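Long-range contacts in glycosyl hydrolase BlGH5_18 (Bifidobacterium longum subsp. infantis, PDB 7LQX), which probably hydrolyses a mannosidic linkage in the core of N-glycans, as a member of glycoside hydrolase family 5, subfamily 18: residues 67-72 against 117-122; 89-94 against 150-155; 254-259 against 388-393. One frame throughout, in Å; residues are numbered along the deposited sequence.

Interaction 1. Residues 67-72 against 117-122; sequences PVWPYL and PSWLVT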
loop_
_atom_site.group_PDB
_atom_site.type_symbol
_atom_site.label_atom_id
_atom_site.label_comp_id
_atom_site.label_asym_id
_atom_site.label_seq_id
_atom_site.Cartn_x
_atom_site.Cartn_y
_atom_site.Cartn_z
ATOM N N PRO A 67 2.746 -14.260 3.774
ATOM C CA PRO A 67 1.559 -13.403 3.653
ATOM C C PRO A 67 1.971 -11.946 3.483
ATOM O O PRO A 67 3.118 -11.559 3.721
ATOM C CB PRO A 67 0.818 -13.627 4.974
ATOM C CG PRO A 67 1.891 -14.019 5.936
ATOM C CD PRO A 67 2.890 -14.806 5.139
ATOM N N VAL A 68 1.012 -11.126 3.055
ATOM C CA VAL A 68 1.253 -9.716 2.738
ATOM C C VAL A 68 0.484 -8.833 3.717
ATOM O O VAL A 68 -0.726 -8.999 3.909
ATOM C CB VAL A 68 0.908 -9.420 1.270
ATOM C CG1 VAL A 68 0.922 -7.929 0.973
ATOM C CG2 VAL A 68 1.884 -10.153 0.375
ATOM N N TRP A 69 1.197 -7.888 4.332
ATOM C CA TRP A 69 0.692 -7.189 5.514
ATOM C C TRP A 69 -0.540 -6.345 5.241
ATOM O O TRP A 69 -1.492 -6.411 6.038
ATOM C CB TRP A 69 1.835 -6.355 6.102
ATOM C CG TRP A 69 1.612 -5.770 7.453
ATOM C CD1 TRP A 69 0.550 -5.970 8.288
ATOM C CD2 TRP A 69 2.484 -4.860 8.115
ATOM N NE1 TRP A 69 0.725 -5.248 9.452
ATOM C CE2 TRP A 69 1.908 -4.556 9.363
ATOM C CE3 TRP A 69 3.722 -4.293 7.787
ATOM C CZ2 TRP A 69 2.522 -3.702 10.277
ATOM C CZ3 TRP A 69 4.326 -3.449 8.696
ATOM C CH2 TRP A 69 3.725 -3.162 9.926
ATOM N N PRO A 70 -0.601 -5.539 4.174
ATOM C CA PRO A 70 -1.823 -4.754 3.926
ATOM C C PRO A 70 -3.064 -5.593 3.711
ATOM O O PRO A 70 -4.168 -5.047 3.795
ATOM C CB PRO A 70 -1.482 -3.909 2.686
ATOM C CG PRO A 70 -0.170 -4.442 2.168
ATOM C CD PRO A 70 0.518 -5.134 3.306
ATOM N N TYR A 71 -2.931 -6.892 3.410
ATOM C CA TYR A 71 -4.110 -7.745 3.286
ATOM C C TYR A 71 -4.485 -8.375 4.622
ATOM O O TYR A 71 -5.675 -8.591 4.890
ATOM C CB TYR A 71 -3.913 -8.855 2.238
ATOM C CG TYR A 71 -3.272 -8.403 0.938
ATOM C CD1 TYR A 71 -3.419 -7.104 0.464
ATOM C CD2 TYR A 71 -2.504 -9.278 0.199
ATOM C CE1 TYR A 71 -2.793 -6.700 -0.704
ATOM C CE2 TYR A 71 -1.884 -8.884 -0.962
ATOM C CZ TYR A 71 -2.036 -7.599 -1.414
ATOM O OH TYR A 71 -1.397 -7.231 -2.572
ATOM N N LEU A 72 -3.485 -8.646 5.472
ATOM C CA LEU A 72 -3.739 -9.205 6.791
ATOM C C LEU A 72 -4.322 -8.167 7.742
ATOM O O LEU A 72 -5.150 -8.499 8.598
ATOM C CB LEU A 72 -2.440 -9.721 7.417
ATOM C CG LEU A 72 -1.830 -11.031 6.932
ATOM C CD1 LEU A 72 -0.468 -11.214 7.588
ATOM C CD2 LEU A 72 -2.739 -12.196 7.256
ATOM N N PRO A 117 0.644 -1.291 5.034
ATOM C CA PRO A 117 -0.744 -0.851 5.178
ATOM C C PRO A 117 -0.857 0.666 5.110
ATOM O O PRO A 117 0.065 1.403 5.469
ATOM C CB PRO A 117 -1.137 -1.361 6.572
ATOM C CG PRO A 117 -0.132 -2.450 6.889
ATOM C CD PRO A 117 1.131 -2.002 6.234
ATOM N N SER A 118 -2.032 1.129 4.679
ATOM C CA SER A 118 -2.264 2.559 4.482
ATOM C C SER A 118 -2.171 3.349 5.781
ATOM O O SER A 118 -1.948 4.564 5.746
ATOM C CB SER A 118 -3.622 2.784 3.812
ATOM O OG SER A 118 -4.684 2.219 4.558
ATOM N N TRP A 119 -2.302 2.680 6.926
ATOM C CA TRP A 119 -2.225 3.343 8.220
ATOM C C TRP A 119 -0.798 3.584 8.686
ATOM O O TRP A 119 -0.604 4.067 9.805
ATOM C CB TRP A 119 -3.016 2.564 9.276
ATOM C CG TRP A 119 -2.699 1.096 9.438
ATOM C CD1 TRP A 119 -3.250 0.053 8.749
ATOM C CD2 TRP A 119 -1.809 0.508 10.398
ATOM N NE1 TRP A 119 -2.754 -1.140 9.214
ATOM C CE2 TRP A 119 -1.849 -0.887 10.210
ATOM C CE3 TRP A 119 -0.970 1.027 11.387
ATOM C CZ2 TRP A 119 -1.086 -1.764 10.978
ATOM C CZ3 TRP A 119 -0.212 0.148 12.148
ATOM C CH2 TRP A 119 -0.286 -1.225 11.942
ATOM N N LEU A 120 0.200 3.270 7.857
ATOM C CA LEU A 120 1.592 3.572 8.155
ATOM C C LEU A 120 2.263 4.454 7.108
ATOM O O LEU A 120 3.479 4.662 7.198
ATOM C CB LEU A 120 2.399 2.280 8.324
ATOM C CG LEU A 120 2.111 1.525 9.619
ATOM C CD1 LEU A 120 2.796 0.167 9.616
ATOM C CD2 LEU A 120 2.552 2.335 10.831
ATOM N N VAL A 121 1.519 4.992 6.135
ATOM C CA VAL A 121 2.123 5.735 5.037
ATOM C C VAL A 121 1.500 7.118 4.885
ATOM O O VAL A 121 0.361 7.362 5.285
ATOM C CB VAL A 121 2.030 4.988 3.682
ATOM C CG1 VAL A 121 2.568 3.573 3.813
ATOM C CG2 VAL A 121 0.597 4.984 3.151
ATOM N N THR A 122 2.281 8.015 4.262
ATOM C CA THR A 122 1.913 9.373 3.858
ATOM C C THR A 122 1.172 10.120 4.959
ATOM O O THR A 122 1.795 10.483 5.960
ATOM C CB THR A 122 1.190 9.395 2.505
ATOM O OG1 THR A 122 -0.068 8.728 2.609
ATOM C CG2 THR A 122 2.038 8.711 1.425
#

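Interaction 2. Residues 89-94 against 150-155; sequences RMVHIA and AQEPAF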
loop_
_atom_site.group_PDB
_atom_site.type_symbol
_atom_site.label_atom_id
_atom_site.label_comp_id
_atom_site.label_asym_id
_atom_site.label_seq_id
_atom_site.Cartn_x
_atom_site.Cartn_y
_atom_site.Cartn_z
ATOM N N ARG A 89 -4.470 -22.199 5.541
ATOM C CA ARG A 89 -4.733 -23.179 4.495
ATOM C C ARG A 89 -3.457 -23.523 3.739
ATOM O O ARG A 89 -3.215 -24.690 3.411
ATOM C CB ARG A 89 -5.808 -22.656 3.540
ATOM C CG ARG A 89 -6.084 -23.578 2.363
ATOM C CD ARG A 89 -6.921 -24.782 2.730
ATOM N NE ARG A 89 -7.379 -25.482 1.531
ATOM C CZ ARG A 89 -8.333 -25.032 0.719
ATOM N NH1 ARG A 89 -8.934 -23.876 0.969
ATOM N NH2 ARG A 89 -8.687 -25.737 -0.346
HETATM N N MSE A 90 -2.630 -22.525 3.451
HETATM C CA MSE A 90 -1.393 -22.784 2.725
HETATM C C MSE A 90 -0.466 -23.675 3.548
HETATM O O MSE A 90 0.159 -24.591 3.008
HETATM C CB MSE A 90 -0.713 -21.471 2.359
HETATM C CG MSE A 90 0.536 -21.670 1.531
HETATM SE SE MSE A 90 1.304 -20.021 0.934
HETATM C CE MSE A 90 0.014 -19.567 -0.371
ATOM N N VAL A 91 -0.384 -23.390 4.848
ATOM C CA VAL A 91 0.359 -24.247 5.767
ATOM C C VAL A 91 -0.223 -25.653 5.770
ATOM O O VAL A 91 0.508 -26.649 5.704
ATOM C CB VAL A 91 0.358 -23.631 7.178
ATOM C CG1 VAL A 91 0.876 -24.637 8.183
ATOM C CG2 VAL A 91 1.156 -22.346 7.184
ATOM N N HIS A 92 -1.553 -25.748 5.858
ATOM C CA HIS A 92 -2.225 -27.039 5.870
ATOM C C HIS A 92 -1.875 -27.849 4.632
ATOM O O HIS A 92 -1.620 -29.056 4.724
ATOM C CB HIS A 92 -3.735 -26.817 5.960
ATOM C CG HIS A 92 -4.514 -28.066 6.220
ATOM N ND1 HIS A 92 -4.486 -28.719 7.433
ATOM C CD2 HIS A 92 -5.338 -28.783 5.423
ATOM C CE1 HIS A 92 -5.265 -29.784 7.371
ATOM N NE2 HIS A 92 -5.793 -29.846 6.163
ATOM N N ILE A 93 -1.842 -27.201 3.467
ATOM C CA ILE A 93 -1.545 -27.904 2.225
ATOM C C ILE A 93 -0.096 -28.369 2.196
ATOM O O ILE A 93 0.202 -29.488 1.765
ATOM C CB ILE A 93 -1.897 -27.013 1.018
ATOM C CG1 ILE A 93 -3.410 -26.802 0.940
ATOM C CG2 ILE A 93 -1.364 -27.624 -0.262
ATOM C CD1 ILE A 93 -3.835 -25.725 -0.055
ATOM N N ALA A 94 0.835 -27.519 2.630
ATOM C CA ALA A 94 2.219 -27.967 2.747
ATOM C C ALA A 94 2.308 -29.247 3.570
ATOM O O ALA A 94 2.986 -30.204 3.180
ATOM C CB ALA A 94 3.064 -26.859 3.374
ATOM N N ALA A 150 -0.730 -22.329 15.109
ATOM C CA ALA A 150 -0.342 -23.328 16.095
ATOM C C ALA A 150 -1.240 -24.556 16.063
ATOM O O ALA A 150 -0.848 -25.609 16.576
ATOM C CB ALA A 150 -0.391 -22.706 17.488
ATOM N N GLN A 151 -2.434 -24.442 15.479
ATOM C CA GLN A 151 -3.346 -25.575 15.366
ATOM C C GLN A 151 -3.000 -26.501 14.208
ATOM O O GLN A 151 -3.620 -27.564 14.087
ATOM C CB GLN A 151 -4.785 -25.067 15.258
ATOM C CG GLN A 151 -5.217 -24.249 16.472
ATOM C CD GLN A 151 -6.590 -23.635 16.311
ATOM O OE1 GLN A 151 -7.555 -24.326 15.975
ATOM N NE2 GLN A 151 -6.687 -22.329 16.544
ATOM N N GLU A 152 -2.007 -26.150 13.385
ATOM C CA GLU A 152 -1.609 -26.980 12.257
ATOM C C GLU A 152 -0.374 -27.786 12.614
ATOM O O GLU A 152 0.672 -27.186 12.904
ATOM C CB GLU A 152 -1.294 -26.095 11.054
ATOM C CG GLU A 152 -2.503 -25.418 10.436
ATOM C CD GLU A 152 -3.487 -26.405 9.835
ATOM O OE1 GLU A 152 -3.060 -27.488 9.389
ATOM O OE2 GLU A 152 -4.697 -26.092 9.806
ATOM N N PRO A 153 -0.414 -29.121 12.556
ATOM C CA PRO A 153 0.792 -29.895 12.895
ATOM C C PRO A 153 2.009 -29.562 12.050
ATOM O O PRO A 153 3.142 -29.725 12.526
ATOM C CB PRO A 153 0.350 -31.353 12.689
ATOM C CG PRO A 153 -1.133 -31.322 12.861
ATOM C CD PRO A 153 -1.598 -29.983 12.365
ATOM N N ALA A 154 1.818 -29.094 10.813
ATOM C CA ALA A 154 2.947 -28.807 9.941
ATOM C C ALA A 154 3.622 -27.486 10.266
ATOM O O ALA A 154 4.726 -27.234 9.768
ATOM C CB ALA A 154 2.496 -28.754 8.481
ATOM N N PHE A 155 2.971 -26.627 11.047
ATOM C CA PHE A 155 3.518 -25.315 11.365
ATOM C C PHE A 155 4.638 -25.452 12.381
ATOM O O PHE A 155 4.430 -25.993 13.471
ATOM C CB PHE A 155 2.412 -24.440 11.945
ATOM C CG PHE A 155 2.890 -23.119 12.450
ATOM C CD1 PHE A 155 3.363 -22.178 11.568
ATOM C CD2 PHE A 155 2.831 -22.799 13.799
ATOM C CE1 PHE A 155 3.801 -20.952 12.019
ATOM C CE2 PHE A 155 3.265 -21.570 14.251
ATOM C CZ PHE A 155 3.743 -20.646 13.363
#

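Interaction 3. Residues 254-259 against 388-393; sequences ALYLAE and SIFERW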
loop_
_atom_site.group_PDB
_atom_site.type_symbol
_atom_site.label_atom_id
_atom_site.label_comp_id
_atom_site.label_asym_id
_atom_site.label_seq_id
_atom_site.Cartn_x
_atom_site.Cartn_y
_atom_site.Cartn_z
ATOM N N ALA A 254 28.084 -17.791 1.553
ATOM C CA ALA A 254 27.101 -18.264 2.525
ATOM C C ALA A 254 27.791 -18.867 3.741
ATOM O O ALA A 254 27.395 -18.604 4.882
ATOM C CB ALA A 254 26.150 -19.277 1.884
ATOM N N LEU A 255 28.829 -19.678 3.513
ATOM C CA LEU A 255 29.629 -20.193 4.617
ATOM C C LEU A 255 30.202 -19.060 5.452
ATOM O O LEU A 255 30.207 -19.121 6.690
ATOM C CB LEU A 255 30.769 -21.048 4.059
ATOM C CG LEU A 255 31.804 -21.520 5.081
ATOM C CD1 LEU A 255 31.165 -22.353 6.179
ATOM C CD2 LEU A 255 32.919 -22.307 4.398
ATOM N N TYR A 256 30.713 -18.024 4.786
ATOM C CA TYR A 256 31.300 -16.902 5.504
ATOM C C TYR A 256 30.291 -16.256 6.439
ATOM O O TYR A 256 30.595 -16.003 7.608
ATOM C CB TYR A 256 31.841 -15.869 4.517
ATOM C CG TYR A 256 32.266 -14.588 5.201
ATOM C CD1 TYR A 256 33.384 -14.559 6.025
ATOM C CD2 TYR A 256 31.535 -13.427 5.050
ATOM C CE1 TYR A 256 33.771 -13.407 6.655
ATOM C CE2 TYR A 256 31.920 -12.256 5.676
ATOM C CZ TYR A 256 33.042 -12.259 6.487
ATOM O OH TYR A 256 33.445 -11.105 7.119
ATOM N N LEU A 257 29.087 -15.961 5.948
ATOM C CA LEU A 257 28.096 -15.342 6.817
ATOM C C LEU A 257 27.738 -16.257 7.979
ATOM O O LEU A 257 27.517 -15.793 9.105
ATOM C CB LEU A 257 26.846 -14.964 6.029
ATOM C CG LEU A 257 26.951 -13.646 5.267
ATOM C CD1 LEU A 257 25.618 -13.270 4.620
ATOM C CD2 LEU A 257 27.444 -12.503 6.161
ATOM N N ALA A 258 27.654 -17.560 7.730
ATOM C CA ALA A 258 27.363 -18.482 8.820
ATOM C C ALA A 258 28.444 -18.414 9.896
ATOM O O ALA A 258 28.143 -18.310 11.091
ATOM C CB ALA A 258 27.218 -19.905 8.282
ATOM N N GLU A 259 29.714 -18.449 9.486
ATOM C CA GLU A 259 30.807 -18.379 10.454
ATOM C C GLU A 259 30.869 -17.016 11.129
ATOM O O GLU A 259 31.141 -16.925 12.330
ATOM C CB GLU A 259 32.138 -18.695 9.774
ATOM C CG GLU A 259 32.263 -20.135 9.288
ATOM C CD GLU A 259 32.046 -21.161 10.389
ATOM O OE1 GLU A 259 32.285 -20.847 11.575
ATOM O OE2 GLU A 259 31.635 -22.288 10.069
ATOM N N SER A 388 38.660 -5.957 5.286
ATOM C CA SER A 388 39.847 -6.655 5.763
ATOM C C SER A 388 39.510 -7.959 6.482
ATOM O O SER A 388 40.234 -8.949 6.338
ATOM C CB SER A 388 40.650 -5.722 6.669
ATOM O OG SER A 388 39.805 -5.077 7.608
ATOM N N ILE A 389 38.448 -7.980 7.291
ATOM C CA ILE A 389 38.046 -9.225 7.945
ATOM C C ILE A 389 37.601 -10.240 6.902
ATOM O O ILE A 389 38.001 -11.410 6.926
ATOM C CB ILE A 389 36.928 -8.963 8.969
ATOM C CG1 ILE A 389 37.424 -8.114 10.142
ATOM C CG2 ILE A 389 36.352 -10.286 9.477
ATOM C CD1 ILE A 389 38.406 -8.825 11.079
ATOM N N PHE A 390 36.744 -9.798 5.977
ATOM C CA PHE A 390 36.262 -10.633 4.884
ATOM C C PHE A 390 37.422 -11.282 4.152
ATOM O O PHE A 390 37.452 -12.501 3.970
ATOM C CB PHE A 390 35.454 -9.720 3.952
ATOM C CG PHE A 390 34.676 -10.421 2.861
ATOM C CD1 PHE A 390 35.299 -10.819 1.686
ATOM C CD2 PHE A 390 33.310 -10.618 2.985
ATOM C CE1 PHE A 390 34.578 -11.436 0.670
ATOM C CE2 PHE A 390 32.586 -11.225 1.965
ATOM C CZ PHE A 390 33.225 -11.641 0.816
ATOM N N GLU A 391 38.416 -10.484 3.758
ATOM C CA GLU A 391 39.507 -11.018 2.945
ATOM C C GLU A 391 40.444 -11.920 3.739
ATOM O O GLU A 391 40.940 -12.912 3.195
ATOM C CB GLU A 391 40.233 -9.878 2.240
ATOM C CG GLU A 391 39.298 -9.202 1.241
ATOM C CD GLU A 391 39.963 -8.253 0.270
ATOM O OE1 GLU A 391 41.107 -7.813 0.510
ATOM O OE2 GLU A 391 39.310 -7.939 -0.746
ATOM N N ARG A 392 40.693 -11.624 5.016
ATOM C CA ARG A 392 41.497 -12.543 5.815
ATOM C C ARG A 392 40.812 -13.899 5.941
ATOM O O ARG A 392 41.450 -14.952 5.800
ATOM C CB ARG A 392 41.776 -11.948 7.191
ATOM C CG ARG A 392 42.730 -10.775 7.165
ATOM C CD ARG A 392 42.955 -10.237 8.564
ATOM N NE ARG A 392 43.861 -9.094 8.590
ATOM C CZ ARG A 392 45.186 -9.192 8.585
ATOM N NH1 ARG A 392 45.763 -10.386 8.558
ATOM N NH2 ARG A 392 45.940 -8.100 8.632
ATOM N N TRP A 393 39.509 -13.896 6.233
ATOM C CA TRP A 393 38.777 -15.154 6.305
ATOM C C TRP A 393 38.857 -15.891 4.971
ATOM O O TRP A 393 39.118 -17.097 4.924
ATOM C CB TRP A 393 37.325 -14.915 6.733
ATOM C CG TRP A 393 36.590 -16.199 6.968
ATOM C CD1 TRP A 393 36.438 -16.858 8.162
ATOM C CD2 TRP A 393 35.934 -17.009 5.978
ATOM N NE1 TRP A 393 35.717 -18.010 7.974
ATOM C CE2 TRP A 393 35.403 -18.134 6.644
ATOM C CE3 TRP A 393 35.754 -16.895 4.591
ATOM C CZ2 TRP A 393 34.702 -19.133 5.977
ATOM C CZ3 TRP A 393 35.053 -17.881 3.934
ATOM C CH2 TRP A 393 34.533 -18.986 4.624
#

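Interaction 1. Residues 67-72 against 117-122
P117 lays its ring over one face of the W69 indole, where the short helix 69-72 meets a loop at the C-terminal end of the (β/α)8 barrel. Residues 67-72 follow strand 62-65 and run into that helix; residues 117-122 belong to the long connection between strand 100-104 and helix 132-149, and make a brief 3-10 turn at 118-120.

The CH-pi contact is the centre of the interaction. P117 CG stands 3.6 Å from the centroid of the W69 five-membered ring and only 3° off its normal, so it sits almost squarely above the pyrrole. Its neighbour P117 CD reaches across to the ring fusion, 3.7 Å from W69 CD2. With chi1 at -169°, W69 CG lies opposite the backbone N, and this swings the indole out toward residues 117-122.

The second kind of contact is apolar packing. L120 CD1 meets the far end of the indole, 3.5 Å from W69 CH2. W119 adds its own six-membered ring, turned 88° from that of W69, with centroids 5.9 Å apart. P70 joins in at the side, its CB 4.0 Å from P117 CA. Were W69 replaced by an alanine, P117 would probably lose the flat surface under its ring, and a gap would be likely to open beside L120 CD1 and W119 CH2.

No hydrogen bond links the two segments directly. Q73 stands in for one: its OE1 takes the NE1 hydrogen of W69, while its O takes that of W119. F106 adds an edge-to-face ring contact to W69, and D323 of the second subunit packs on W119. Where the two indoles come closest, W119 CH2 is 4.1 Å from W69 CZ2.

Interaction 2. Residues 89-94 against 150-155
H92 and E152 make the one hydrogen bond of this contact, which ties the helix 81-96 on the outside of the barrel to the turn that leads into strand 155-159. H92 ND1 donates to E152 OE1 over 2.7 Å, with an N-H...O angle of 163°. The acceptor lies essentially in the imidazole plane, and it is approached on its syn side, 23° out of the carboxylate plane. Ring and carboxylate are themselves turned 81° apart, so the histidine meets the acid group nearly at a right angle. The glutamate gets there by bending: a turn at chi2 folds its chain so that the carboxylate comes alongside H92, with OE1 near both CB and ND1. The other oxygen, OE2, forms a salt bridge with R88 NE, from the same helix as H92.

Apolar packing is the work of V91, the residue before H92. V91 CG1 touches E152 CB at 3.9 Å and F155 CB at 4.1 Å. The methyl A154 CB makes van der Waals contact with the main-chain oxygen V91 O, at 4.0 Å. L149, A101 and V103 touch V91 too, so it also packs against helix 132-149 and the barrel strand 100-104.

Backbone bonding shapes the loop side. E152 to F155 form a type I beta turn, closed by F155 N to E152 O at 3.0 Å, and this turn presents E152, A154 and F155 to the helix together.

With R88 on one oxygen and H92 on the other, the buried carboxylate has a partner for each. Such surroundings would be expected to favour the ionised acid, and the negative charge would in turn make a protonated imidazole easier to sustain; with ND1 used as donor, the bond fixes the turn of the H92 ring.

Interaction 3. Residues 254-259 against 388-393
The ring of Y256 is the bump of this contact, and the hollow that receives it lies between F390 and W393, one helical turn apart on the facing helix. Helix 254-259 and helix 388-393 cross at 113°, their axes 11.4 Å apart at closest approach. That spacing suits the large aromatic groups that fill the interface.

Y256 meets the two walls differently. Toward W393 it offers an edge: CD1 comes down on the indole face, 3.5 Å from W393 CD2, in an offset edge-to-face pair. Farther along the same face, Y256 CB lies 4.1 Å from the centroid of the W393 six-membered ring, a CH-pi contact. The two side chains run antiparallel, each lying alongside the other. Toward F390 the roles change, and it is the phenylalanine that turns its edge to the tyrosine face; F390 CD2 and Y256 CE2 are 3.4 Å apart, and the planes are inclined at 64°. In W393 the ring carbon CG is trans to the main-chain N (chi1 -174°), which extends the indole toward helix 254-259.

Smaller groups fit round the rim. L255 CD2 meets the edge of the indole, 3.7 Å from W393 CH2, and E259 CB approaches W393 NE1 at 4.1 Å. I389 CG2 lies 3.8 Å from Y256 OH, whose hydrogen-bond partner is C383 O. L405, on strand 403-407, packs on Y256, I389 and W393.

Y256, F390 and W393 thus form a buried aromatic cluster between a barrel helix and the C-terminal domain, where helix 388-399 is the crossover of a beta-alpha-beta unit joining the parallel strands 365-369 and 403-407.

In the fold
Interactions 1 and 2 lie on one side of the barrel, their centres 24 Å apart and their nearest atoms about 7 Å apart. Their segments alternate along the chain: helix 69-72 leads on to helix 81-96, and the connection holding 117-122 leads through helix 132-149 to 150-155. Interaction 1 joins connections at the C-terminal ends of the strands, the end that holds the active site in family 5 barrels; interaction 2 lies toward the opposite end. Interaction 3 is across the chain's centre, 37 Å from interaction 1 and 36 Å from interaction 2 between centres, and joins the barrel to the C-terminal domain.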